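CocE/NonD family hydrolase (Staphylococcus aureus subsp. aureus COL, PDB 3III) probably acts as a serine hydrolase of the alpha/beta-hydrolase clan, related to X-Pro dipeptidyl-peptidases and cocaine esterase, and cleaves ester or amide bonds. Local coordinates at residues V415-K418 with D422-L425; G515-I520 with Y531-T536; H241-D246 with E479-L484; Q466-S469 with P474-K477; A382-E387 with Q391-K396. One frame throughout, in Å; residues are numbered along the deposited sequence.

Contact 1 (V415-K418 with D422-L425); sequences VSTK and DMDL
Met423, deposited as selenomethionine, runs lengthwise past Val415 and Thr417, its chain pointing opposite to theirs. The touching atoms follow one another along it: CG lies 3.6 Å from CG2 of Thr417, SE lies 3.8 Å from CG2 of Val415, and the terminal CE comes to 3.5 Å from the carbonyl O of Ser416. A bend at chi3 (74°) turns that last methyl toward the peptide of Ser416 instead of continuing the straight line of the chain. Leu425 approaches differently. It and Val415 reach for each other tip to tip, Leu425 CD1 and Val415 CG1 being 4.1 Å apart.

The two segments belong to different sheets of the C-terminal beta sandwich, consistent with the jelly-roll fold of this domain in the CocE and X-Pro peptidase family. Strand 408-417 hydrogen-bonds to strands 490-503 and 541-546, whereas strand 424-432 lies in the facing sheet, so the contact is packing across the sandwich just where the chain changes sheet. Val492 and His542 touch the same apolar group.

Thr417 divides its two branches between the two environments. With OG1 anti to the backbone N (chi1 -179°), its methyl is left against Met423, while OG1 has a weak 3.5 Å interaction with a water that donates to the carbonyl O of Asp422 at 2.8 Å. The CB of Asp422 is directed away from 415-417. Its OD1 accepts from the backbone N of Met423 at 2.8 Å, met on the anti side, and its OD2 is engaged by Lys483 and Ser460.

Contact 2 (G515-I520 with Y531-T536); sequences GSEIVI and YEHEET
Glu517 is turned to a chi1 of -133°, between staggered positions, and bends again at chi2, which carries its carboxylate across to His533. The imidazole of His533 leans back beside its own backbone N and presents ND1 to the acid. The resulting bond is nearly straight: ND1 of His533 donates to OE2 of Glu517 over 2.7 Å with an N-H...O angle of 167°. OE2 is met on its syn lone pair and lies essentially in the imidazole plane, although carboxylate and ring are inclined at 57° to each other.

A water adds a second link between the same residues, donating to OE2 of Glu517 at 3.0 Å and accepting from the backbone N of His533 at 2.7 Å. OE2 is therefore gripped from two donors, while OE1 is taken by NE1 of Trp456, and together these bonds fix the rotation of the carboxylate. Tyr531 comes up obliquely beside it, CE1 standing 3.6 Å from OE1 of Glu517.

The far side of the imidazole is also held, NE2 of His533 being hydrogen-bonded to ND1 of His205, and the backbone N atoms of Glu532 and Glu534 bind the side chains of Asp210 and Thr211. The core of the contact is thus a His-carboxylate hydrogen bond joining two parts of the long connection between strands 508-514 and 541-546, where this C-terminal domain loop meets the hydrolase domain.

Contact 3 (H241-D246 with E479-L484); sequences HPLFDD and ETELKL
Leu243, in the loop between helices 234-240 and 246-249 of the S15-type hydrolase part, reaches the Glu479-Glu481 backbone of the non-catalytic C-terminal part, making a surface contact between domains. The two loops are separated by more than 230 residues of sequence, and neither segment contains a strand that could pair with the other. Leucine branches do the touching instead. CD1 of Leu243 rests 3.6 Å from the carbonyl O of Glu479, and CD2 lies 4.1 Å from the backbone N of Thr480, so the side chain spans one peptide unit. Its approach to the main chain follows from CG lying anti to the carbonyl carbon (chi1 -72°).

Several bonds shape the loop that presents this leucine. His241 ND1 donates to OD2 of Asp245, the OD2 atom lying close to the imidazole plane. Asp245 is also the N-cap of helix 246-249, its OD1 accepting from the backbone N of Trp248. Phe244 centres an inverse gamma turn, forms a backbone hydrogen bond with His478 and takes part in a cation-pi interaction with Arg200.

On the other side Glu481 contributes its aliphatic stem, while its carboxylate is directed elsewhere: OE2 is bonded to NE2 of His461, and OE1 makes a long ion pair, 3.7 Å, with NZ of Lys483, whose closer partner is Asp422. The stem crosses the leucine at an angle, CG of Glu481 standing 4.0 Å from CD2 of Leu243.

Contact 4 (Q466-S469 with P474-K477); sequences QEKS and PWHK
Lys468 and Ser469 fold back on Trp475 within the long, largely irregular connection between strands 447-458 and 490-503 of the C-terminal domain, forming a partly buried loop turned toward the hydrolase part.

Hydrogen bonding closes the loop at Ser469. The backbone N of Trp475 donates to OG of Ser469 at 3.0 Å and an angle of 156°. The same OG is bonded to the carbonyl O of Asp465, so the hydroxyl stands between the two backbone segments and serves both. The chi1 of -65° sets OG beside its own backbone N, facing the N-H of Trp475. Asp465 also receives the backbone N of Lys468 on its OD1 and forms a backbone bond with Trp475.

Ring chemistry centres on the indole. One face is covered by the extended aliphatic chain of Lys468, whose CD makes a CH-pi contact, 3.8 Å from the centroid of the Trp475 five-membered ring and 16° from its normal. Trp475 additionally has a cation-pi partner in Arg276 and is touched by Glu280 and Gln284. These belong to helix 275-284 of the hydrolase part, so the indole lies between its own loop and the neighbouring domain.

Simple packing completes the cover closer to the backbone. The lysine chain descends obliquely over the indole, with CB of Lys468 at 3.7 Å from CG of Trp475.

Contact 5 (A382-E387 with Q391-K396); sequences AQYDSE and QDVSFK
A surface contact between two strand ends holds Ala382-Asp385 against Gln391-Val393 at the margin of the C-terminal domain. The axes of strands 382-385 and 392-396 run at 140° and approach to 6.4 Å, wider than the spacing of paired strands, and each bonds to another strand instead. Side chains supply the contact. CG1 of Val393 meets the edge of the Tyr384 ring at CD2, 3.7 Å away, the two side chains crossing at about a right angle, and the same methyl lies 4.2 Å from CB of Ala382. The ring gets there because CG of Tyr384 occupies the crowded position between backbone N and carbonyl carbon (chi1 57°).

The backbone bonds place the strands in different sheets of the sandwich, and the packing of Tyr384 on Val393 and Val513 bridges them: Ala382 and Tyr384 pair with strand 541-546, whereas Val393 and Phe395 pair with strand 508-514. The hydroxyl of Tyr384 ends on ND1 of His542, so its polar tip is satisfied inside the domain while its flank packs on valine.

Polar bonds dominate toward the connecting turn. OE1 of Gln391 accepts from the backbone N of Asp385 at 2.8 Å, the donor standing well above the amide's carbonyl plane, 55° out of it. An Asx turn follows directly, with OD1 of Asp385 accepting from the backbone N of Glu387 at 2.8 Å. A water lies 2.9 Å from the carbonyl O of Asp385 and 2.8 Å from that of Gln391, close to both backbones where the chain passes from one sheet to the other.

Contacts 1 and 5 both join the two sheets of the sandwich across short connections, but contact 1 is wholly buried and mainly apolar, whereas contact 5 is at the surface and adds a glutamine-backbone bond. They meet where Leu425 CD2 packs on Tyr384 OH. Contacts 2 and 4 are partly buried loop closures, the first by a His-carboxylate bond, the second by a serine hydroxyl and CH-pi packing, and both have further partners in the hydrolase part. Contact 3, at the surface and without a bond between its segments, itself spans the domains. Contact 1 is tied to contact 2 by a probable hydrogen bond, Asp424 to Thr536, and to contact 3 by a salt bridge, Asp422 to Lys483, while Phe244 packs on Lys477 of contact 4.

Contact 1 (V415-K418 with D422-L425)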
# COMPACT_ATOMS: atom_id res chain seq x y z
N VAL A 415 -16.90 23.48 -8.53
CA VAL A 415 -17.00 22.86 -9.84
C VAL A 415 -18.48 22.78 -10.29
O VAL A 415 -19.42 22.75 -9.45
CB VAL A 415 -16.38 21.45 -9.83
CG1 VAL A 415 -14.87 21.42 -9.44
CG2 VAL A 415 -17.22 20.48 -8.96
N SER A 416 -18.68 22.76 -11.61
CA SER A 416 -19.96 22.49 -12.22
C SER A 416 -19.76 21.87 -13.60
O SER A 416 -18.70 21.95 -14.15
CB SER A 416 -20.79 23.75 -12.41
OG SER A 416 -20.27 24.54 -13.47
N THR A 417 -20.84 21.32 -14.16
CA THR A 417 -20.82 20.68 -15.47
C THR A 417 -22.22 20.90 -16.10
O THR A 417 -23.22 21.09 -15.41
CB THR A 417 -20.47 19.15 -15.39
OG1 THR A 417 -20.44 18.59 -16.71
CG2 THR A 417 -21.51 18.37 -14.55
N LYS A 418 -22.24 20.96 -17.41
CA LYS A 418 -23.45 21.19 -18.13
C LYS A 418 -24.00 19.96 -18.81
O LYS A 418 -25.23 19.85 -18.96
CB LYS A 418 -23.21 22.26 -19.17
CG LYS A 418 -24.03 23.46 -18.91
CD LYS A 418 -23.70 24.61 -19.87
CE LYS A 418 -24.08 24.29 -21.31
NZ LYS A 418 -23.33 25.16 -22.29
N ASP A 422 -22.79 14.28 -13.41
CA ASP A 422 -21.69 13.87 -12.52
C ASP A 422 -20.36 14.19 -13.20
O ASP A 422 -20.29 14.47 -14.41
CB ASP A 422 -21.85 12.39 -12.23
CG ASP A 422 -21.19 11.94 -10.92
OD1 ASP A 422 -20.40 12.71 -10.33
OD2 ASP A 422 -21.46 10.80 -10.50
N MSE A 423 -19.30 14.20 -12.41
CA MSE A 423 -17.97 14.50 -12.89
C MSE A 423 -16.96 13.56 -12.22
O MSE A 423 -17.04 13.31 -11.03
CB MSE A 423 -17.60 15.94 -12.53
CG MSE A 423 -18.59 16.94 -13.04
SE MSE A 423 -18.28 18.71 -12.20
CE MSE A 423 -16.61 19.26 -13.20
N ASP A 424 -16.03 13.06 -13.01
CA ASP A 424 -14.88 12.38 -12.49
C ASP A 424 -13.69 13.32 -12.57
O ASP A 424 -13.27 13.68 -13.67
CB ASP A 424 -14.61 11.08 -13.28
CG ASP A 424 -15.62 9.97 -12.93
OD1 ASP A 424 -16.10 9.99 -11.79
OD2 ASP A 424 -15.88 9.06 -13.76
N LEU A 425 -13.12 13.67 -11.40
CA LEU A 425 -12.02 14.62 -11.31
C LEU A 425 -10.73 13.86 -10.91
O LEU A 425 -10.73 13.03 -9.98
CB LEU A 425 -12.30 15.70 -10.29
CG LEU A 425 -13.54 16.60 -10.41
CD1 LEU A 425 -13.73 17.51 -9.17
CD2 LEU A 425 -13.43 17.42 -11.63
O HOH W 1 -18.87 15.50 -16.60

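Contact 2 (G515-I520 with Y531-T536)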
# COMPACT_ATOMS: atom_id res chain seq x y z
N GLY A 515 -9.91 15.51 -16.70
CA GLY A 515 -10.98 14.52 -16.74
C GLY A 515 -10.56 13.10 -16.96
O GLY A 515 -11.42 12.21 -17.19
N SER A 516 -9.26 12.86 -16.92
CA SER A 516 -8.72 11.51 -17.09
C SER A 516 -7.33 11.43 -16.44
O SER A 516 -6.83 12.43 -15.93
CB SER A 516 -8.73 11.11 -18.60
OG SER A 516 -7.96 12.02 -19.38
N GLU A 517 -6.72 10.24 -16.47
CA GLU A 517 -5.45 10.01 -15.79
C GLU A 517 -4.41 11.07 -16.15
O GLU A 517 -4.23 11.40 -17.31
CB GLU A 517 -4.89 8.62 -16.10
CG GLU A 517 -4.41 7.89 -14.85
CD GLU A 517 -5.53 7.54 -13.94
OE1 GLU A 517 -5.67 8.18 -12.87
OE2 GLU A 517 -6.23 6.55 -14.25
N ILE A 518 -3.72 11.56 -15.14
CA ILE A 518 -2.74 12.60 -15.35
C ILE A 518 -1.41 12.07 -15.92
O ILE A 518 -0.93 12.56 -16.93
CB ILE A 518 -2.59 13.44 -14.09
CG1 ILE A 518 -3.94 14.19 -13.85
CG2 ILE A 518 -1.44 14.45 -14.24
CD1 ILE A 518 -4.06 14.62 -12.43
N VAL A 519 -0.84 11.07 -15.27
CA VAL A 519 0.31 10.38 -15.79
C VAL A 519 -0.24 9.21 -16.59
O VAL A 519 -1.11 8.45 -16.12
CB VAL A 519 1.25 9.91 -14.65
CG1 VAL A 519 2.41 9.07 -15.24
CG2 VAL A 519 1.79 11.11 -13.82
N ILE A 520 0.17 9.10 -17.83
CA ILE A 520 -0.40 8.04 -18.62
C ILE A 520 0.53 6.85 -18.71
O ILE A 520 1.72 6.94 -18.41
CB ILE A 520 -0.86 8.53 -19.99
CG1 ILE A 520 0.33 8.90 -20.86
CG2 ILE A 520 -1.82 9.76 -19.82
CD1 ILE A 520 -0.15 9.40 -22.20
N TYR A 531 -3.42 1.03 -11.89
CA TYR A 531 -4.85 1.44 -11.94
C TYR A 531 -5.17 2.00 -13.33
O TYR A 531 -4.27 2.51 -14.01
CB TYR A 531 -5.20 2.44 -10.81
CG TYR A 531 -4.25 3.63 -10.74
CD1 TYR A 531 -4.19 4.56 -11.77
CD2 TYR A 531 -3.39 3.79 -9.64
CE1 TYR A 531 -3.31 5.65 -11.71
CE2 TYR A 531 -2.50 4.89 -9.57
CZ TYR A 531 -2.45 5.80 -10.62
OH TYR A 531 -1.58 6.91 -10.50
N GLU A 532 -6.43 1.81 -13.76
CA GLU A 532 -7.01 2.53 -14.89
C GLU A 532 -8.42 2.97 -14.47
O GLU A 532 -9.00 2.42 -13.51
CB GLU A 532 -7.04 1.64 -16.13
CG GLU A 532 -5.66 1.30 -16.64
CD GLU A 532 -5.64 0.37 -17.85
OE1 GLU A 532 -6.69 0.08 -18.46
OE2 GLU A 532 -4.55 -0.11 -18.16
N HIS A 533 -8.96 3.97 -15.15
CA HIS A 533 -10.29 4.45 -14.85
C HIS A 533 -11.05 4.70 -16.15
O HIS A 533 -11.35 5.83 -16.49
CB HIS A 533 -10.20 5.70 -13.92
CG HIS A 533 -9.45 5.45 -12.64
ND1 HIS A 533 -8.10 5.72 -12.50
CD2 HIS A 533 -9.86 4.98 -11.44
CE1 HIS A 533 -7.71 5.38 -11.29
NE2 HIS A 533 -8.75 4.92 -10.63
N GLU A 534 -11.33 3.64 -16.88
CA GLU A 534 -11.91 3.76 -18.20
C GLU A 534 -13.44 3.78 -18.20
O GLU A 534 -14.05 3.90 -19.26
CB GLU A 534 -11.42 2.63 -19.10
CG GLU A 534 -9.91 2.59 -19.28
CD GLU A 534 -9.40 3.56 -20.29
OE1 GLU A 534 -9.94 3.66 -21.41
OE2 GLU A 534 -8.42 4.22 -19.97
N GLU A 535 -14.06 3.60 -17.03
CA GLU A 535 -15.51 3.73 -16.93
C GLU A 535 -15.84 5.04 -16.22
O GLU A 535 -15.83 5.10 -14.98
CB GLU A 535 -16.12 2.50 -16.22
CG GLU A 535 -16.07 1.28 -17.11
CD GLU A 535 -16.31 -0.04 -16.39
OE1 GLU A 535 -16.73 -0.05 -15.21
OE2 GLU A 535 -16.09 -1.09 -17.02
N THR A 536 -16.10 6.07 -17.02
CA THR A 536 -16.20 7.46 -16.55
C THR A 536 -17.62 7.99 -16.74
O THR A 536 -18.29 7.59 -17.68
CB THR A 536 -15.20 8.40 -17.33
OG1 THR A 536 -15.25 9.70 -16.76
CG2 THR A 536 -15.62 8.52 -18.80
O HOH W 2 -12.44 9.97 -17.39
O HOH W 3 -7.39 5.47 -16.81

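Contact 3 (H241-D246 with E479-L484)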
# COMPACT_ATOMS: atom_id res chain seq x y z
N HIS A 241 -21.79 -2.96 -6.16
CA HIS A 241 -21.63 -2.20 -4.91
C HIS A 241 -20.85 -0.89 -5.19
O HIS A 241 -19.67 -0.76 -4.81
CB HIS A 241 -20.94 -3.04 -3.87
CG HIS A 241 -21.75 -4.24 -3.42
ND1 HIS A 241 -22.84 -4.14 -2.60
CD2 HIS A 241 -21.61 -5.57 -3.68
CE1 HIS A 241 -23.35 -5.34 -2.38
NE2 HIS A 241 -22.62 -6.23 -3.02
N PRO A 242 -21.49 0.06 -5.87
CA PRO A 242 -20.77 1.30 -6.24
C PRO A 242 -20.51 2.29 -5.07
O PRO A 242 -19.74 3.26 -5.20
CB PRO A 242 -21.68 1.90 -7.30
CG PRO A 242 -23.03 1.41 -6.96
CD PRO A 242 -22.80 -0.04 -6.55
N LEU A 243 -21.15 2.04 -3.94
CA LEU A 243 -21.09 2.91 -2.78
C LEU A 243 -20.50 2.09 -1.62
O LEU A 243 -20.41 0.86 -1.68
CB LEU A 243 -22.49 3.42 -2.41
CG LEU A 243 -23.07 4.46 -3.38
CD1 LEU A 243 -24.57 4.53 -3.21
CD2 LEU A 243 -22.31 5.81 -3.07
N PHE A 244 -20.12 2.79 -0.55
CA PHE A 244 -19.52 2.17 0.63
C PHE A 244 -20.69 1.66 1.47
O PHE A 244 -21.12 2.31 2.38
CB PHE A 244 -18.66 3.20 1.39
CG PHE A 244 -17.93 2.63 2.59
CD1 PHE A 244 -16.99 1.63 2.43
CD2 PHE A 244 -18.15 3.13 3.87
CE1 PHE A 244 -16.30 1.12 3.52
CE2 PHE A 244 -17.44 2.64 4.98
CZ PHE A 244 -16.54 1.60 4.79
N ASP A 245 -21.18 0.47 1.14
CA ASP A 245 -22.40 -0.08 1.73
C ASP A 245 -22.04 -1.21 2.72
O ASP A 245 -20.89 -1.34 3.11
CB ASP A 245 -23.33 -0.55 0.60
CG ASP A 245 -22.67 -1.60 -0.33
OD1 ASP A 245 -21.56 -2.07 -0.04
OD2 ASP A 245 -23.29 -1.95 -1.38
N ASP A 246 -23.00 -2.03 3.16
CA ASP A 246 -22.67 -3.06 4.14
C ASP A 246 -21.62 -4.05 3.61
O ASP A 246 -20.78 -4.55 4.36
CB ASP A 246 -23.93 -3.89 4.51
CG ASP A 246 -24.95 -3.07 5.32
OD1 ASP A 246 -24.59 -1.95 5.75
OD2 ASP A 246 -26.10 -3.57 5.54
N GLU A 479 -21.78 7.30 0.95
CA GLU A 479 -23.02 6.69 1.38
C GLU A 479 -24.14 6.84 0.34
O GLU A 479 -24.91 5.90 0.09
CB GLU A 479 -23.48 7.32 2.70
CG GLU A 479 -24.76 6.78 3.27
CD GLU A 479 -24.98 7.31 4.69
OE1 GLU A 479 -24.78 8.52 4.94
OE2 GLU A 479 -25.28 6.51 5.59
N THR A 480 -24.28 8.03 -0.22
CA THR A 480 -25.27 8.22 -1.25
C THR A 480 -24.71 9.12 -2.34
O THR A 480 -23.81 9.91 -2.10
CB THR A 480 -26.57 8.84 -0.68
OG1 THR A 480 -26.22 9.98 0.10
CG2 THR A 480 -27.45 7.79 0.19
N GLU A 481 -25.27 9.01 -3.54
CA GLU A 481 -24.84 9.87 -4.68
C GLU A 481 -25.60 11.16 -4.73
O GLU A 481 -26.80 11.18 -4.69
CB GLU A 481 -24.95 9.11 -6.05
CG GLU A 481 -24.03 7.87 -6.03
CD GLU A 481 -23.67 7.21 -7.35
OE1 GLU A 481 -24.50 7.20 -8.29
OE2 GLU A 481 -22.54 6.64 -7.40
N LEU A 482 -24.89 12.26 -4.82
CA LEU A 482 -25.52 13.55 -4.96
C LEU A 482 -25.31 14.01 -6.40
O LEU A 482 -24.34 14.70 -6.70
CB LEU A 482 -24.93 14.56 -3.97
CG LEU A 482 -25.31 14.25 -2.50
CD1 LEU A 482 -24.59 15.22 -1.52
CD2 LEU A 482 -26.83 14.18 -2.31
N LYS A 483 -26.22 13.62 -7.30
CA LYS A 483 -26.02 13.91 -8.72
C LYS A 483 -26.22 15.40 -8.95
O LYS A 483 -26.84 16.13 -8.15
CB LYS A 483 -26.91 13.02 -9.63
CG LYS A 483 -26.53 11.47 -9.64
CD LYS A 483 -25.16 11.16 -10.34
CE LYS A 483 -24.98 9.66 -10.69
NZ LYS A 483 -23.60 9.24 -11.21
N LEU A 484 -25.69 15.90 -10.05
CA LEU A 484 -25.72 17.35 -10.28
C LEU A 484 -26.77 17.78 -11.29
O LEU A 484 -27.11 17.02 -12.18
CB LEU A 484 -24.35 17.82 -10.79
CG LEU A 484 -23.09 17.57 -9.96
CD1 LEU A 484 -21.81 17.61 -10.84
CD2 LEU A 484 -22.99 18.51 -8.78

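Contact 4 (Q466-S469 with P474-K477)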
# COMPACT_ATOMS: atom_id res chain seq x y z
N GLN A 466 -17.78 14.45 8.35
CA GLN A 466 -17.28 15.59 9.10
C GLN A 466 -16.39 15.14 10.26
O GLN A 466 -15.35 15.73 10.45
CB GLN A 466 -18.44 16.48 9.57
CG GLN A 466 -19.17 17.18 8.43
CD GLN A 466 -18.28 18.16 7.64
OE1 GLN A 466 -17.24 18.61 8.12
NE2 GLN A 466 -18.70 18.49 6.40
N GLU A 467 -16.78 14.09 10.98
CA GLU A 467 -15.99 13.60 12.11
C GLU A 467 -14.60 13.18 11.65
O GLU A 467 -13.60 13.61 12.25
CB GLU A 467 -16.66 12.41 12.82
CG GLU A 467 -18.10 12.59 13.22
CD GLU A 467 -19.08 12.06 12.15
OE1 GLU A 467 -19.39 12.82 11.19
OE2 GLU A 467 -19.53 10.90 12.29
N LYS A 468 -14.52 12.40 10.57
CA LYS A 468 -13.25 11.82 10.12
C LYS A 468 -12.37 12.72 9.25
O LYS A 468 -11.17 12.44 9.10
CB LYS A 468 -13.52 10.54 9.35
CG LYS A 468 -14.18 9.49 10.22
CD LYS A 468 -14.13 8.13 9.54
CE LYS A 468 -14.71 7.05 10.45
NZ LYS A 468 -14.50 5.75 9.81
N SER A 469 -12.96 13.76 8.65
CA SER A 469 -12.20 14.67 7.80
C SER A 469 -11.34 15.58 8.63
O SER A 469 -11.71 15.94 9.76
CB SER A 469 -13.12 15.53 6.95
OG SER A 469 -13.88 14.75 6.00
N PRO A 474 -9.41 15.09 3.42
CA PRO A 474 -10.85 14.90 3.38
C PRO A 474 -11.19 13.39 3.47
O PRO A 474 -10.39 12.55 3.03
CB PRO A 474 -11.27 15.53 2.05
CG PRO A 474 -10.07 15.54 1.22
CD PRO A 474 -8.87 15.53 2.13
N TRP A 475 -12.31 13.09 4.10
CA TRP A 475 -12.85 11.75 4.20
C TRP A 475 -14.28 11.78 3.71
O TRP A 475 -15.13 12.48 4.28
CB TRP A 475 -12.79 11.28 5.63
CG TRP A 475 -12.86 9.78 5.81
CD1 TRP A 475 -13.93 8.99 5.63
CD2 TRP A 475 -11.81 8.93 6.30
NE1 TRP A 475 -13.63 7.66 5.94
CE2 TRP A 475 -12.31 7.61 6.33
CE3 TRP A 475 -10.48 9.16 6.69
CZ2 TRP A 475 -11.56 6.55 6.77
CZ3 TRP A 475 -9.71 8.08 7.10
CH2 TRP A 475 -10.26 6.79 7.14
N HIS A 476 -14.55 10.97 2.68
CA HIS A 476 -15.87 10.96 2.03
C HIS A 476 -16.66 9.79 2.55
O HIS A 476 -16.12 8.72 2.69
CB HIS A 476 -15.69 10.90 0.53
CG HIS A 476 -14.93 12.08 0.00
ND1 HIS A 476 -13.58 12.02 -0.30
CD2 HIS A 476 -15.30 13.37 -0.17
CE1 HIS A 476 -13.17 13.22 -0.69
NE2 HIS A 476 -14.19 14.06 -0.62
N LYS A 477 -17.93 10.04 2.90
CA LYS A 477 -18.82 9.00 3.37
C LYS A 477 -19.06 7.90 2.35
O LYS A 477 -19.13 6.72 2.73
CB LYS A 477 -20.17 9.59 3.78
CG LYS A 477 -20.13 10.48 4.97
CD LYS A 477 -21.54 10.96 5.24
CE LYS A 477 -21.63 11.77 6.49
NZ LYS A 477 -23.01 12.16 6.81

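Contact 5 (A382-E387 with Q391-K396)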
# COMPACT_ATOMS: atom_id res chain seq x y z
N ALA A 382 -12.65 28.70 -14.98
CA ALA A 382 -11.83 28.06 -16.01
C ALA A 382 -12.51 26.76 -16.41
O ALA A 382 -13.44 26.27 -15.74
CB ALA A 382 -10.46 27.78 -15.50
N GLN A 383 -12.00 26.18 -17.50
CA GLN A 383 -12.76 25.20 -18.24
C GLN A 383 -11.81 24.23 -18.93
O GLN A 383 -10.75 24.65 -19.38
CB GLN A 383 -13.56 25.96 -19.24
CG GLN A 383 -14.69 25.26 -19.82
CD GLN A 383 -15.45 26.13 -20.79
OE1 GLN A 383 -16.50 26.66 -20.44
NE2 GLN A 383 -14.95 26.28 -22.00
N TYR A 384 -12.15 22.95 -18.99
CA TYR A 384 -11.39 22.06 -19.85
C TYR A 384 -12.38 21.05 -20.39
O TYR A 384 -13.43 20.81 -19.78
CB TYR A 384 -10.23 21.40 -19.11
CG TYR A 384 -10.66 20.61 -17.88
CD1 TYR A 384 -11.12 19.33 -17.98
CD2 TYR A 384 -10.59 21.18 -16.61
CE1 TYR A 384 -11.54 18.63 -16.87
CE2 TYR A 384 -10.99 20.48 -15.49
CZ TYR A 384 -11.47 19.20 -15.63
OH TYR A 384 -11.92 18.52 -14.53
N ASP A 385 -12.07 20.48 -21.56
CA ASP A 385 -12.90 19.38 -22.11
C ASP A 385 -12.54 18.08 -21.33
O ASP A 385 -11.42 17.59 -21.46
CB ASP A 385 -12.61 19.22 -23.60
CG ASP A 385 -13.42 18.07 -24.26
OD1 ASP A 385 -14.04 17.20 -23.55
OD2 ASP A 385 -13.44 18.09 -25.50
N SER A 386 -13.48 17.56 -20.55
CA SER A 386 -13.28 16.36 -19.75
C SER A 386 -13.01 15.09 -20.55
O SER A 386 -12.51 14.14 -20.00
CB SER A 386 -14.45 16.11 -18.75
OG SER A 386 -15.67 15.79 -19.44
N GLU A 387 -13.38 15.05 -21.83
CA GLU A 387 -13.13 13.91 -22.71
C GLU A 387 -11.87 14.04 -23.59
O GLU A 387 -11.56 13.12 -24.32
CB GLU A 387 -14.32 13.73 -23.65
CG GLU A 387 -15.65 13.62 -22.88
CD GLU A 387 -16.83 13.49 -23.80
OE1 GLU A 387 -17.56 14.48 -23.99
OE2 GLU A 387 -16.98 12.37 -24.34
N GLN A 391 -6.29 17.90 -22.49
CA GLN A 391 -6.72 19.14 -21.87
C GLN A 391 -6.77 18.94 -20.36
O GLN A 391 -7.19 17.90 -19.85
CB GLN A 391 -8.10 19.58 -22.36
CG GLN A 391 -8.13 20.17 -23.78
CD GLN A 391 -9.40 20.99 -24.07
OE1 GLN A 391 -10.03 21.61 -23.19
NE2 GLN A 391 -9.74 21.02 -25.35
N ASP A 392 -6.37 19.99 -19.67
CA ASP A 392 -6.42 20.05 -18.23
C ASP A 392 -6.41 21.50 -17.80
O ASP A 392 -6.32 22.38 -18.64
CB ASP A 392 -5.25 19.26 -17.64
CG ASP A 392 -3.88 19.84 -18.00
OD1 ASP A 392 -3.73 21.06 -18.01
OD2 ASP A 392 -2.95 19.04 -18.24
N VAL A 393 -6.59 21.79 -16.51
CA VAL A 393 -6.24 23.12 -16.03
C VAL A 393 -5.13 22.96 -15.02
O VAL A 393 -5.10 21.96 -14.29
CB VAL A 393 -7.41 23.88 -15.42
CG1 VAL A 393 -8.46 24.24 -16.51
CG2 VAL A 393 -8.03 23.12 -14.27
N SER A 394 -4.22 23.92 -14.95
CA SER A 394 -3.16 23.81 -13.99
C SER A 394 -2.80 25.13 -13.30
O SER A 394 -3.16 26.18 -13.77
CB SER A 394 -1.94 23.15 -14.61
OG SER A 394 -1.13 24.08 -15.24
N PHE A 395 -2.16 25.00 -12.15
CA PHE A 395 -1.90 26.11 -11.23
C PHE A 395 -0.57 25.96 -10.56
O PHE A 395 -0.29 24.91 -9.97
CB PHE A 395 -2.98 26.13 -10.16
CG PHE A 395 -4.37 26.15 -10.71
CD1 PHE A 395 -5.00 27.36 -10.98
CD2 PHE A 395 -5.04 24.97 -11.02
CE1 PHE A 395 -6.24 27.41 -11.52
CE2 PHE A 395 -6.32 25.02 -11.60
CZ PHE A 395 -6.93 26.22 -11.82
N LYS A 396 0.24 27.01 -10.58
CA LYS A 396 1.64 26.90 -10.18
C LYS A 396 2.01 27.90 -9.12
O LYS A 396 1.51 29.04 -9.13
CB LYS A 396 2.59 27.13 -11.32
CG LYS A 396 2.50 26.13 -12.43
CD LYS A 396 3.35 26.63 -13.59
CE LYS A 396 3.44 25.60 -14.66
NZ LYS A 396 3.49 26.24 -15.99
O HOH W 4 -9.56 16.51 -19.58